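PDB 3K32: uncharacterized protein MJ0690 from Methanocaldococcus jannaschii, which is of unknown function but is predicted to be a tRNA methyltransferase subunit and has a HUP-like alpha/beta fold consistent with nucleotide binding. Local coordinates for residues I36-G41 and K61-D66; G41-Y46 and E170-H175; E50-I55 and T194-L199; L105-R110 and Y134-M139. All blocks are in the same frame, centred on the assembly; numbering follows the deposited sequence.

Interaction 1 (I36-G41 and K61-D66); sequences ITINFG and KVITLD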
loop_
_atom_site.group_PDB
_atom_site.type_symbol
_atom_site.label_atom_id
_atom_site.label_comp_id
_atom_site.label_asym_id
_atom_site.label_seq_id
_atom_site.Cartn_x
_atom_site.Cartn_y
_atom_site.Cartn_z
ATOM N N ILE B 36 -1.016 -9.819 16.251
ATOM C CA ILE B 36 -1.589 -9.435 17.532
ATOM C C ILE B 36 -3.033 -8.877 17.407
ATOM O O ILE B 36 -3.383 -8.132 16.479
ATOM C CB ILE B 36 -0.677 -8.445 18.271
ATOM C CG1 ILE B 36 -0.751 -7.085 17.613
ATOM C CG2 ILE B 36 0.768 -8.934 18.305
ATOM C CD1 ILE B 36 -1.741 -6.193 18.299
ATOM N N THR B 37 -3.866 -9.275 18.352
ATOM C CA THR B 37 -5.251 -8.854 18.416
ATOM C C THR B 37 -5.503 -8.192 19.769
ATOM O O THR B 37 -5.274 -8.795 20.817
ATOM C CB THR B 37 -6.207 -10.071 18.293
ATOM O OG1 THR B 37 -5.909 -10.807 17.106
ATOM C CG2 THR B 37 -7.652 -9.621 18.237
ATOM N N ILE B 38 -5.964 -6.951 19.740
ATOM C CA ILE B 38 -6.330 -6.249 20.952
ATOM C C ILE B 38 -7.533 -6.892 21.619
ATOM O O ILE B 38 -8.473 -7.316 20.941
ATOM C CB ILE B 38 -6.689 -4.781 20.664
ATOM C CG1 ILE B 38 -5.479 -4.028 20.106
ATOM C CG2 ILE B 38 -7.260 -4.099 21.910
ATOM C CD1 ILE B 38 -4.170 -4.407 20.755
ATOM N N ASN B 39 -7.484 -6.964 22.948
ATOM C CA ASN B 39 -8.656 -7.258 23.778
ATOM C C ASN B 39 -8.827 -6.232 24.902
ATOM O O ASN B 39 -7.850 -5.747 25.478
ATOM C CB ASN B 39 -8.586 -8.667 24.374
ATOM C CG ASN B 39 -9.889 -9.076 25.003
ATOM O OD1 ASN B 39 -9.985 -9.249 26.219
ATOM N ND2 ASN B 39 -10.930 -9.175 24.179
ATOM N N PHE B 40 -10.067 -5.896 25.231
ATOM C CA PHE B 40 -10.294 -4.856 26.234
ATOM C C PHE B 40 -10.936 -5.411 27.496
ATOM O O PHE B 40 -11.418 -4.643 28.328
ATOM C CB PHE B 40 -11.181 -3.738 25.683
ATOM C CG PHE B 40 -10.584 -2.978 24.534
ATOM C CD1 PHE B 40 -10.913 -3.307 23.224
ATOM C CD2 PHE B 40 -9.725 -1.908 24.760
ATOM C CE1 PHE B 40 -10.382 -2.595 22.145
ATOM C CE2 PHE B 40 -9.190 -1.172 23.684
ATOM C CZ PHE B 40 -9.519 -1.521 22.374
ATOM N N GLY B 41 -10.961 -6.739 27.620
ATOM C CA GLY B 41 -11.513 -7.404 28.790
ATOM C C GLY B 41 -13.032 -7.473 28.870
ATOM O O GLY B 41 -13.579 -7.954 29.859
ATOM N N LYS B 61 -0.755 -13.579 19.427
ATOM C CA LYS B 61 -0.777 -13.103 20.796
ATOM C C LYS B 61 -1.970 -12.171 20.965
ATOM O O LYS B 61 -2.304 -11.414 20.054
ATOM C CB LYS B 61 0.526 -12.352 21.082
ATOM C CG LYS B 61 0.685 -11.835 22.500
ATOM C CD LYS B 61 2.136 -11.980 22.946
ATOM C CE LYS B 61 2.745 -10.666 23.382
ATOM N NZ LYS B 61 2.908 -9.735 22.235
ATOM N N VAL B 62 -2.632 -12.228 22.112
ATOM C CA VAL B 62 -3.618 -11.200 22.408
ATOM C C VAL B 62 -3.108 -10.240 23.467
ATOM O O VAL B 62 -2.579 -10.639 24.485
ATOM C CB VAL B 62 -5.040 -11.736 22.761
ATOM C CG1 VAL B 62 -5.217 -13.207 22.359
ATOM C CG2 VAL B 62 -5.378 -11.480 24.210
ATOM N N ILE B 63 -3.263 -8.957 23.184
ATOM C CA ILE B 63 -2.837 -7.895 24.059
ATOM C C ILE B 63 -4.053 -7.241 24.714
ATOM O O ILE B 63 -4.967 -6.751 24.032
ATOM C CB ILE B 63 -2.100 -6.860 23.235
ATOM C CG1 ILE B 63 -0.853 -7.503 22.642
ATOM C CG2 ILE B 63 -1.767 -5.626 24.077
ATOM C CD1 ILE B 63 0.091 -6.540 22.035
ATOM N N THR B 64 -4.070 -7.235 26.037
ATOM C CA THR B 64 -5.202 -6.689 26.765
ATOM C C THR B 64 -4.977 -5.213 27.106
ATOM O O THR B 64 -3.967 -4.852 27.710
ATOM C CB THR B 64 -5.470 -7.511 28.034
ATOM O OG1 THR B 64 -5.570 -8.894 27.673
ATOM C CG2 THR B 64 -6.759 -7.067 28.707
ATOM N N LEU B 65 -5.920 -4.364 26.698
ATOM C CA LEU B 65 -5.828 -2.924 26.946
ATOM C C LEU B 65 -6.940 -2.469 27.885
ATOM O O LEU B 65 -7.898 -3.205 28.116
ATOM C CB LEU B 65 -5.876 -2.150 25.625
ATOM C CG LEU B 65 -4.491 -1.827 25.030
ATOM C CD1 LEU B 65 -3.438 -2.862 25.379
ATOM C CD2 LEU B 65 -4.559 -1.610 23.536
ATOM N N ASP B 66 -6.803 -1.266 28.428
ATOM C CA ASP B 66 -7.791 -0.725 29.361
ATOM C C ASP B 66 -9.178 -0.592 28.706
ATOM O O ASP B 66 -9.319 -0.050 27.602
ATOM C CB ASP B 66 -7.315 0.622 29.920
ATOM C CG ASP B 66 -8.153 1.105 31.104
ATOM O OD1 ASP B 66 -9.408 1.166 31.007
ATOM O OD2 ASP B 66 -7.543 1.444 32.144
#

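Interaction 2 (G41-Y46 and E170-H175); sequences GVIPSY and EAEIRH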
loop_
_atom_site.group_PDB
_atom_site.type_symbol
_atom_site.label_atom_id
_atom_site.label_comp_id
_atom_site.label_asym_id
_atom_site.label_seq_id
_atom_site.Cartn_x
_atom_site.Cartn_y
_atom_site.Cartn_z
ATOM N N GLY B 41 -10.961 -6.739 27.620
ATOM C CA GLY B 41 -11.513 -7.404 28.790
ATOM C C GLY B 41 -13.032 -7.473 28.870
ATOM O O GLY B 41 -13.579 -7.954 29.859
ATOM N N VAL B 42 -13.715 -6.986 27.836
ATOM C CA VAL B 42 -15.167 -7.050 27.756
ATOM C C VAL B 42 -15.617 -8.475 27.429
ATOM O O VAL B 42 -16.213 -9.150 28.272
ATOM C CB VAL B 42 -15.727 -6.064 26.695
ATOM C CG1 VAL B 42 -17.213 -6.266 26.513
ATOM C CG2 VAL B 42 -15.448 -4.624 27.100
ATOM N N ILE B 43 -15.331 -8.920 26.204
ATOM C CA ILE B 43 -15.601 -10.302 25.785
ATOM C C ILE B 43 -14.456 -10.899 24.943
ATOM O O ILE B 43 -13.651 -10.173 24.353
ATOM C CB ILE B 43 -16.961 -10.443 25.029
ATOM C CG1 ILE B 43 -16.991 -9.583 23.757
ATOM C CG2 ILE B 43 -18.130 -10.081 25.933
ATOM C CD1 ILE B 43 -18.313 -9.710 22.946
ATOM N N PRO B 44 -14.375 -12.236 24.894
ATOM C CA PRO B 44 -13.282 -12.904 24.177
ATOM C C PRO B 44 -13.455 -12.902 22.651
ATOM O O PRO B 44 -13.299 -13.933 22.004
ATOM C CB PRO B 44 -13.335 -14.332 24.730
ATOM C CG PRO B 44 -14.761 -14.519 25.107
ATOM C CD PRO B 44 -15.206 -13.190 25.650
ATOM N N SER B 45 -13.744 -11.737 22.084
ATOM C CA SER B 45 -13.996 -11.628 20.657
ATOM C C SER B 45 -12.778 -11.970 19.777
ATOM O O SER B 45 -12.883 -11.965 18.548
ATOM C CB SER B 45 -14.535 -10.228 20.315
ATOM O OG SER B 45 -13.551 -9.216 20.510
ATOM N N TYR B 46 -11.640 -12.280 20.391
ATOM C CA TYR B 46 -10.427 -12.555 19.626
ATOM C C TYR B 46 -10.346 -13.996 19.138
ATOM O O TYR B 46 -9.425 -14.363 18.417
ATOM C CB TYR B 46 -9.197 -12.267 20.476
ATOM C CG TYR B 46 -9.229 -13.019 21.771
ATOM C CD1 TYR B 46 -8.689 -14.297 21.866
ATOM C CD2 TYR B 46 -9.832 -12.470 22.892
ATOM C CE1 TYR B 46 -8.726 -14.999 23.047
ATOM C CE2 TYR B 46 -9.877 -13.165 24.081
ATOM C CZ TYR B 46 -9.325 -14.431 24.152
ATOM O OH TYR B 46 -9.368 -15.119 25.335
ATOM N N GLU B 170 -15.105 -3.698 16.896
ATOM C CA GLU B 170 -16.553 -3.768 16.804
ATOM C C GLU B 170 -17.221 -4.577 17.935
ATOM O O GLU B 170 -17.898 -4.014 18.789
ATOM C CB GLU B 170 -16.930 -4.334 15.437
ATOM C CG GLU B 170 -18.050 -3.595 14.753
ATOM C CD GLU B 170 -17.942 -3.634 13.239
ATOM O OE1 GLU B 170 -17.253 -2.755 12.662
ATOM O OE2 GLU B 170 -18.556 -4.539 12.629
ATOM N N ALA B 171 -17.022 -5.891 17.937
ATOM C CA ALA B 171 -17.710 -6.773 18.873
ATOM C C ALA B 171 -17.680 -6.252 20.303
ATOM O O ALA B 171 -18.722 -6.182 20.964
ATOM C CB ALA B 171 -17.133 -8.170 18.806
ATOM N N GLU B 172 -16.485 -5.894 20.776
ATOM C CA GLU B 172 -16.327 -5.419 22.152
ATOM C C GLU B 172 -17.045 -4.090 22.355
ATOM O O GLU B 172 -17.560 -3.812 23.439
ATOM C CB GLU B 172 -14.848 -5.346 22.591
ATOM C CG GLU B 172 -14.191 -6.728 22.736
ATOM C CD GLU B 172 -12.998 -6.772 23.698
ATOM O OE1 GLU B 172 -11.890 -6.321 23.322
ATOM O OE2 GLU B 172 -13.163 -7.299 24.821
ATOM N N ILE B 173 -17.090 -3.276 21.305
ATOM C CA ILE B 173 -17.816 -2.021 21.378
ATOM C C ILE B 173 -19.308 -2.321 21.386
ATOM O O ILE B 173 -20.060 -1.821 22.225
ATOM C CB ILE B 173 -17.469 -1.116 20.201
ATOM C CG1 ILE B 173 -15.957 -0.856 20.181
ATOM C CG2 ILE B 173 -18.273 0.190 20.269
ATOM C CD1 ILE B 173 -15.515 0.158 19.158
ATOM N N ARG B 174 -19.715 -3.162 20.442
ATOM C CA ARG B 174 -21.090 -3.596 20.316
ATOM C C ARG B 174 -21.598 -4.062 21.677
ATOM O O ARG B 174 -22.698 -3.700 22.105
ATOM C CB ARG B 174 -21.168 -4.733 19.295
ATOM C CG ARG B 174 -22.380 -4.694 18.382
ATOM C CD ARG B 174 -22.140 -5.523 17.123
ATOM N NE ARG B 174 -23.098 -6.622 16.992
ATOM C CZ ARG B 174 -23.323 -7.295 15.864
ATOM N NH1 ARG B 174 -22.661 -6.982 14.757
ATOM N NH2 ARG B 174 -24.215 -8.280 15.840
ATOM N N HIS B 175 -20.781 -4.848 22.364
ATOM C CA HIS B 175 -21.195 -5.431 23.625
ATOM C C HIS B 175 -21.509 -4.381 24.682
ATOM O O HIS B 175 -22.529 -4.460 25.371
ATOM C CB HIS B 175 -20.132 -6.378 24.148
ATOM C CG HIS B 175 -20.655 -7.361 25.144
ATOM N ND1 HIS B 175 -20.547 -7.169 26.506
ATOM C CD2 HIS B 175 -21.306 -8.532 24.978
ATOM C CE1 HIS B 175 -21.100 -8.188 27.136
ATOM N NE2 HIS B 175 -21.569 -9.031 26.233
#

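Interaction 3 (E50-I55 and T194-L199); sequences EETAKI and TRVVGL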
loop_
_atom_site.group_PDB
_atom_site.type_symbol
_atom_site.label_atom_id
_atom_site.label_comp_id
_atom_site.label_asym_id
_atom_site.label_seq_id
_atom_site.Cartn_x
_atom_site.Cartn_y
_atom_site.Cartn_z
ATOM N N GLU B 50 -7.494 -15.949 16.349
ATOM C CA GLU B 50 -6.638 -17.038 16.828
ATOM C C GLU B 50 -6.625 -18.224 15.883
ATOM O O GLU B 50 -5.565 -18.640 15.402
ATOM C CB GLU B 50 -7.071 -17.514 18.215
ATOM C CG GLU B 50 -6.289 -16.890 19.348
ATOM C CD GLU B 50 -6.453 -17.641 20.667
ATOM O OE1 GLU B 50 -7.577 -17.632 21.223
ATOM O OE2 GLU B 50 -5.447 -18.225 21.148
ATOM N N GLU B 51 -7.811 -18.767 15.635
ATOM C CA GLU B 51 -7.972 -19.881 14.718
ATOM C C GLU B 51 -7.328 -19.564 13.367
ATOM O O GLU B 51 -6.643 -20.405 12.785
ATOM C CB GLU B 51 -9.458 -20.200 14.542
ATOM C CG GLU B 51 -10.185 -20.484 15.853
ATOM C CD GLU B 51 -11.699 -20.621 15.683
ATOM O OE1 GLU B 51 -12.213 -20.340 14.575
ATOM O OE2 GLU B 51 -12.375 -21.014 16.661
ATOM N N THR B 52 -7.533 -18.342 12.881
ATOM C CA THR B 52 -7.013 -17.959 11.579
ATOM C C THR B 52 -5.492 -17.925 11.515
ATOM O O THR B 52 -4.912 -18.332 10.507
ATOM C CB THR B 52 -7.562 -16.622 11.103
ATOM O OG1 THR B 52 -8.990 -16.662 11.133
ATOM C CG2 THR B 52 -7.095 -16.361 9.680
ATOM N N ALA B 53 -4.855 -17.451 12.585
ATOM C CA ALA B 53 -3.398 -17.445 12.669
ATOM C C ALA B 53 -2.848 -18.864 12.625
ATOM O O ALA B 53 -1.836 -19.133 11.969
ATOM C CB ALA B 53 -2.920 -16.723 13.943
ATOM N N LYS B 54 -3.511 -19.766 13.337
ATOM C CA LYS B 54 -3.144 -21.173 13.282
ATOM C C LYS B 54 -3.170 -21.672 11.840
ATOM O O LYS B 54 -2.195 -22.241 11.370
ATOM C CB LYS B 54 -4.070 -22.016 14.153
ATOM C CG LYS B 54 -3.756 -21.929 15.638
ATOM C CD LYS B 54 -2.443 -22.618 15.999
ATOM C CE LYS B 54 -2.513 -24.111 15.726
ATOM N NZ LYS B 54 -1.634 -24.900 16.649
ATOM N N ILE B 55 -4.281 -21.427 11.142
ATOM C CA ILE B 55 -4.436 -21.804 9.733
ATOM C C ILE B 55 -3.372 -21.185 8.812
ATOM O O ILE B 55 -2.840 -21.854 7.929
ATOM C CB ILE B 55 -5.850 -21.449 9.214
ATOM C CG1 ILE B 55 -6.909 -22.297 9.919
ATOM C CG2 ILE B 55 -5.955 -21.653 7.704
ATOM C CD1 ILE B 55 -8.343 -21.890 9.577
ATOM N N THR B 194 -16.716 -12.987 6.125
ATOM C CA THR B 194 -16.134 -14.049 5.315
ATOM C C THR B 194 -15.010 -14.693 6.107
ATOM O O THR B 194 -14.121 -14.012 6.610
ATOM C CB THR B 194 -15.595 -13.530 3.972
ATOM O OG1 THR B 194 -16.675 -12.988 3.204
ATOM C CG2 THR B 194 -14.946 -14.658 3.191
ATOM N N ARG B 195 -15.068 -16.009 6.233
ATOM C CA ARG B 195 -14.071 -16.759 6.985
ATOM C C ARG B 195 -12.977 -17.301 6.060
ATOM O O ARG B 195 -13.261 -17.940 5.044
ATOM C CB ARG B 195 -14.743 -17.903 7.755
ATOM C CG ARG B 195 -13.813 -18.700 8.650
ATOM C CD ARG B 195 -14.586 -19.708 9.497
ATOM N NE ARG B 195 -15.626 -19.045 10.285
ATOM C CZ ARG B 195 -16.508 -19.674 11.061
ATOM N NH1 ARG B 195 -16.482 -20.998 11.165
ATOM N NH2 ARG B 195 -17.418 -18.975 11.737
ATOM N N VAL B 196 -11.729 -17.018 6.412
ATOM C CA VAL B 196 -10.614 -17.713 5.809
ATOM C C VAL B 196 -10.645 -19.121 6.362
ATOM O O VAL B 196 -10.381 -19.335 7.547
ATOM C CB VAL B 196 -9.260 -17.067 6.181
ATOM C CG1 VAL B 196 -8.115 -18.006 5.841
ATOM C CG2 VAL B 196 -9.088 -15.734 5.467
ATOM N N VAL B 197 -10.992 -20.082 5.520
ATOM C CA VAL B 197 -11.012 -21.462 5.982
ATOM C C VAL B 197 -9.713 -22.212 5.658
ATOM O O VAL B 197 -9.321 -23.128 6.372
ATOM C CB VAL B 197 -12.257 -22.221 5.490
ATOM C CG1 VAL B 197 -12.505 -21.946 4.026
ATOM C CG2 VAL B 197 -12.118 -23.715 5.762
ATOM N N GLY B 198 -9.024 -21.800 4.604
ATOM C CA GLY B 198 -7.784 -22.455 4.258
ATOM C C GLY B 198 -6.955 -21.701 3.259
ATOM O O GLY B 198 -7.327 -20.609 2.809
ATOM N N LEU B 199 -5.822 -22.300 2.913
ATOM C CA LEU B 199 -4.894 -21.726 1.939
ATOM C C LEU B 199 -4.977 -22.424 0.595
ATOM O O LEU B 199 -5.014 -23.648 0.535
ATOM C CB LEU B 199 -3.479 -21.869 2.443
ATOM C CG LEU B 199 -3.157 -20.956 3.604
ATOM C CD1 LEU B 199 -1.878 -21.416 4.283
ATOM C CD2 LEU B 199 -3.023 -19.542 3.058
HETATM O O HOH W 1 -11.189 -15.825 9.237
#

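Interaction 4 (L105-R110 and Y134-M139); sequences LADGTR and YITPLM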
loop_
_atom_site.group_PDB
_atom_site.type_symbol
_atom_site.label_atom_id
_atom_site.label_comp_id
_atom_site.label_asym_id
_atom_site.label_seq_id
_atom_site.Cartn_x
_atom_site.Cartn_y
_atom_site.Cartn_z
ATOM N N LEU B 105 5.485 -1.748 13.449
ATOM C CA LEU B 105 4.062 -1.995 13.589
ATOM C C LEU B 105 3.410 -2.018 12.239
ATOM O O LEU B 105 3.654 -1.139 11.413
ATOM C CB LEU B 105 3.412 -0.890 14.412
ATOM C CG LEU B 105 3.008 -1.227 15.842
ATOM C CD1 LEU B 105 3.831 -2.396 16.341
ATOM C CD2 LEU B 105 3.203 -0.013 16.729
ATOM N N ALA B 106 2.569 -3.020 12.023
ATOM C CA ALA B 106 1.807 -3.126 10.791
ATOM C C ALA B 106 0.332 -3.334 11.111
ATOM O O ALA B 106 -0.002 -3.854 12.185
ATOM C CB ALA B 106 2.330 -4.273 9.941
ATOM N N ASP B 107 -0.545 -2.939 10.181
ATOM C CA ASP B 107 -1.960 -3.260 10.311
ATOM C C ASP B 107 -2.581 -3.507 8.944
ATOM O O ASP B 107 -1.869 -3.597 7.952
ATOM C CB ASP B 107 -2.704 -2.161 11.062
ATOM C CG ASP B 107 -2.815 -0.873 10.256
ATOM O OD1 ASP B 107 -2.727 -0.937 9.010
ATOM O OD2 ASP B 107 -2.991 0.203 10.872
ATOM N N GLY B 108 -3.911 -3.594 8.900
ATOM C CA GLY B 108 -4.632 -4.032 7.712
ATOM C C GLY B 108 -5.438 -2.947 7.030
ATOM O O GLY B 108 -6.374 -3.227 6.267
ATOM N N THR B 109 -5.072 -1.702 7.312
ATOM C CA THR B 109 -5.647 -0.537 6.650
ATOM C C THR B 109 -5.432 -0.562 5.134
ATOM O O THR B 109 -4.385 -0.984 4.639
ATOM C CB THR B 109 -5.058 0.744 7.220
ATOM O OG1 THR B 109 -5.355 0.796 8.618
ATOM C CG2 THR B 109 -5.708 1.946 6.538
ATOM N N ARG B 110 -6.427 -0.108 4.393
ATOM C CA ARG B 110 -6.394 -0.297 2.956
ATOM C C ARG B 110 -6.922 0.929 2.216
ATOM O O ARG B 110 -7.613 1.759 2.797
ATOM C CB ARG B 110 -7.185 -1.552 2.597
ATOM C CG ARG B 110 -8.634 -1.488 3.044
ATOM C CD ARG B 110 -9.277 -2.868 3.196
ATOM N NE ARG B 110 -8.934 -3.441 4.487
ATOM C CZ ARG B 110 -9.811 -3.911 5.364
ATOM N NH1 ARG B 110 -11.099 -3.905 5.081
ATOM N NH2 ARG B 110 -9.386 -4.403 6.521
ATOM N N TYR B 134 5.938 2.259 10.779
ATOM C CA TYR B 134 4.540 1.901 10.567
ATOM C C TYR B 134 4.337 1.467 9.097
ATOM O O TYR B 134 4.650 2.221 8.167
ATOM C CB TYR B 134 3.675 3.116 10.888
ATOM C CG TYR B 134 2.180 2.900 10.744
ATOM C CD1 TYR B 134 1.520 1.904 11.467
ATOM C CD2 TYR B 134 1.419 3.723 9.923
ATOM C CE1 TYR B 134 0.158 1.727 11.349
ATOM C CE2 TYR B 134 0.041 3.542 9.800
ATOM C CZ TYR B 134 -0.574 2.551 10.518
ATOM O OH TYR B 134 -1.916 2.370 10.382
ATOM N N ILE B 135 3.825 0.255 8.899
ATOM C CA ILE B 135 3.706 -0.340 7.566
ATOM C C ILE B 135 2.285 -0.755 7.223
ATOM O O ILE B 135 1.675 -1.515 7.951
ATOM C CB ILE B 135 4.576 -1.590 7.431
ATOM C CG1 ILE B 135 6.049 -1.242 7.688
ATOM C CG2 ILE B 135 4.332 -2.239 6.051
ATOM C CD1 ILE B 135 6.948 -2.441 7.855
ATOM N N THR B 136 1.762 -0.265 6.105
ATOM C CA THR B 136 0.401 -0.610 5.700
ATOM C C THR B 136 0.380 -1.239 4.305
ATOM O O THR B 136 0.148 -0.584 3.280
ATOM C CB THR B 136 -0.535 0.597 5.805
ATOM O OG1 THR B 136 -0.066 1.623 4.932
ATOM C CG2 THR B 136 -0.538 1.126 7.263
ATOM N N PRO B 137 0.630 -2.538 4.277
ATOM C CA PRO B 137 0.799 -3.299 3.049
ATOM C C PRO B 137 -0.365 -3.070 2.074
ATOM O O PRO B 137 -0.144 -2.996 0.873
ATOM C CB PRO B 137 0.831 -4.733 3.553
ATOM C CG PRO B 137 1.287 -4.640 4.930
ATOM C CD PRO B 137 0.714 -3.386 5.472
ATOM N N LEU B 138 -1.580 -2.927 2.590
ATOM C CA LEU B 138 -2.762 -2.855 1.740
ATOM C C LEU B 138 -3.059 -1.432 1.236
ATOM O O LEU B 138 -3.933 -1.222 0.384
ATOM C CB LEU B 138 -3.974 -3.419 2.494
ATOM C CG LEU B 138 -3.768 -4.778 3.188
ATOM C CD1 LEU B 138 -5.062 -5.247 3.850
ATOM C CD2 LEU B 138 -3.224 -5.860 2.228
HETATM N N MSE B 139 -2.345 -0.448 1.759
HETATM C CA MSE B 139 -2.686 0.940 1.431
HETATM C C MSE B 139 -2.720 1.180 -0.076
HETATM O O MSE B 139 -3.521 1.970 -0.558
HETATM C CB MSE B 139 -1.745 1.949 2.125
HETATM C CG MSE B 139 -2.272 3.371 2.091
HETATM SE SE MSE B 139 -4.064 3.601 2.888
HETATM C CE MSE B 139 -3.704 2.818 4.596
#

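Interaction 1 (I36-G41 and K61-D66)
Ile36 to Asn39 and Lys61 to Thr64 pair in parallel register, strand 59-64 at the edge of the HUP-type sheet and its neighbour 32-39, joined by helix 47-56 in a beta-alpha-beta crossover. Four backbone bonds run between them. Thr37 lends both its N and its O, to Lys61 O and Ile63 N; Asn39 does the same one step on, with its N 2.7 Å from Ile63 O and its O 2.7 Å from Leu65 N, so the pairing continues past the last bridge.

Apolar contacts gather on the face carrying Ile36, Ile38 and Ile63, where helix 84-98 packs. Ile38 CD1 is the hub, 4.1 Å from Ile63 CB and 4.0 Å from Leu65 CD2, while Ile36 CD1 meets Ile63 CD1 at 4.2 Å. The Phe40 ring lies beyond the strand end and leans against Leu65 CB; its CD2 edge points at Asp66 O.

On the other face Asn39 turns inward on its own chain. With CG anti to the backbone N (chi1 -169°), its amide swings forward along the chain in an Asx turn, and ND2 is held by Ile43 O. Gly41 N reaches Asn39 OD1 at 3.0 Å, from well above the amide plane.

Interaction 2 (G41-Y46 and E170-H175)
The loop that leaves strand 32-39 at the C-terminal edge of the parallel sheet is pinned to helix 169-180 through Glu172, whose carboxylate reaches in among the backbone amides of Val42 and Ile43. Although the CB of Glu172 does not point at the loop, the side chain stretches out beyond CG (chi2 -155°) and delivers OE2 to it. Glu172 OE2 lies 3.0 Å from Ile43 N, which approaches on the anti lone pair, the one turned away from OE1; a weak bond from Val42 N, 3.1 Å from OE2, joins it. The second oxygen, OE1, accepts from Phe40 N, so both ends of the carboxylate are engaged and its rotation is fixed. Ile43 O, itself the acceptor of Asn39 ND2, lies close to OE2, and both are acceptors.

Apolar contacts frame this grip. Ile43 CG2 sits almost exactly over the middle of the His175 ring, 3.5 Å from its centroid and 6° off the ring normal, a clear CH-pi contact. Val42 CG1 comes obliquely to the same imidazole, 3.5 Å from His175 ND1. One helical turn back, Ser45 CB packs on Ala171 CB at 3.6 Å, and Ser45 OG lies alongside the methylene carbon CG of Glu172.

The loop itself folds back at Pro44, where Ser45 N makes a weak bond to Ile43 O. This is an inverse gamma turn, set in a strand-to-helix connection of a parallel alpha/beta fold.

Interaction 3 (E50-I55 and T194-L199)
The junction between the parallel alpha/beta core and the small antiparallel sheet of strands 154-159 and 193-199 is made here by Thr52 and Ile55, on one flank of helix 47-56, which dock against Val196 to Leu199. The segments 50-55 and 194-199 run nearly alongside each other, 20° apart in direction with their axes 8.8 Å from one another, and few side chains meet between them.

Ile55 does most of the touching. Its CG1 stands anti to the carbonyl carbon (chi1 -66°) and the chain runs on extended, which carries the CD1 methyl out to the strand backbone. There CD1 rests against two successive carbonyls, 3.6 Å from Val197 O and 3.8 Å from Val196 O, while the CG2 branch lies 4.0 Å from Gly198 CA. At this point the strand makes a classic beta bulge, Val197 and Gly198 both facing Ile155, and the isoleucine covers the helix-facing side of the bulge. Leu199 returns the contact at the far end: its CD1 lies 3.8 Å from Ile55 O.

A turn earlier the helix offers Thr52, whose CG2 crosses Val196 at about a right angle, 4.2 Å from its CB. The same valine and threonine also pack on Ser20 of helix 17-28, so the junction is shared by three elements. The charged pair Glu51 and Arg195 stays too far apart for a salt bridge. Polar linkage comes instead through one water, which accepts from Val196 N at 3.1 Å and lies 3.0 Å from Thr52 OG1, a hydroxyl that also bonds Leu48 O within the helix.

Interaction 4 (L105-R110 and Y134-M139)
Tyr134 OH donates to Asp107 OD2, although the modelled separation of 2.5 Å is too short to be trusted exactly. The carboxylate stands at 89° to the phenol ring, with OD2 at the ring edge near its plane. Asp107 CG sits between the backbone N and the carbonyl carbon (chi1 70°), which turns the carboxylate so that OD2 faces Tyr134 and OD1 reaches forward along the chain. There Asp107 OD1 accepts from Thr109 N at 3.0 Å, met from above the carboxylate plane, in an Asx turn. His91 NE2, from helix 84-98, is a further partner of OD2.

Within the strands the backbones pair in parallel: Ile135 N bonds Leu105 O at 2.9 Å, and Asp107 N makes a weak, long bond to Ile135 O as the strands end. Leu138 packs on the 105-110 backbone, its CB 3.3 Å from Thr109 O and its CD1 3.4 Å from Gly108 O.

That carbonyl is gripped side-on by the Arg110 guanidinium: Gly108 O lies close to its plane, 3.1 Å from NE and 3.2 Å from NH2. Asp113 forms a salt bridge with Arg110 NH1, and a glycerol, probably from the crystallisation liquor, lies nearby. Thr136 makes backbone bonds to the second subunit. The whole sits at the C-terminal edge of a beta-alpha-beta unit, strands 104-106 and 133-135, where HUP-type folds commonly place their ligand pockets.

Interactions 1 and 4 lie toward opposite margins of one parallel sheet, ordered 59-64, 32-39, 8-12, 104-106, 133-135, with centres 19 Å apart; each closes a beta-alpha-beta unit, and interaction 1 is complete before interaction 4 begins. Interaction 2 is the close neighbour of interaction 1, about 10 Å between centres, and they share Gly41; the centre of interaction 3 is about 19 Å from each of the others. Interactions 2 and 3 bring the late parts of the chain, helix 169-180 and strand 193-199, back to the loop and helix between strands 32-39 and 59-64. Both therefore enclose interaction 4 in sequence, and they tie the C-terminal region to the first half of the fold.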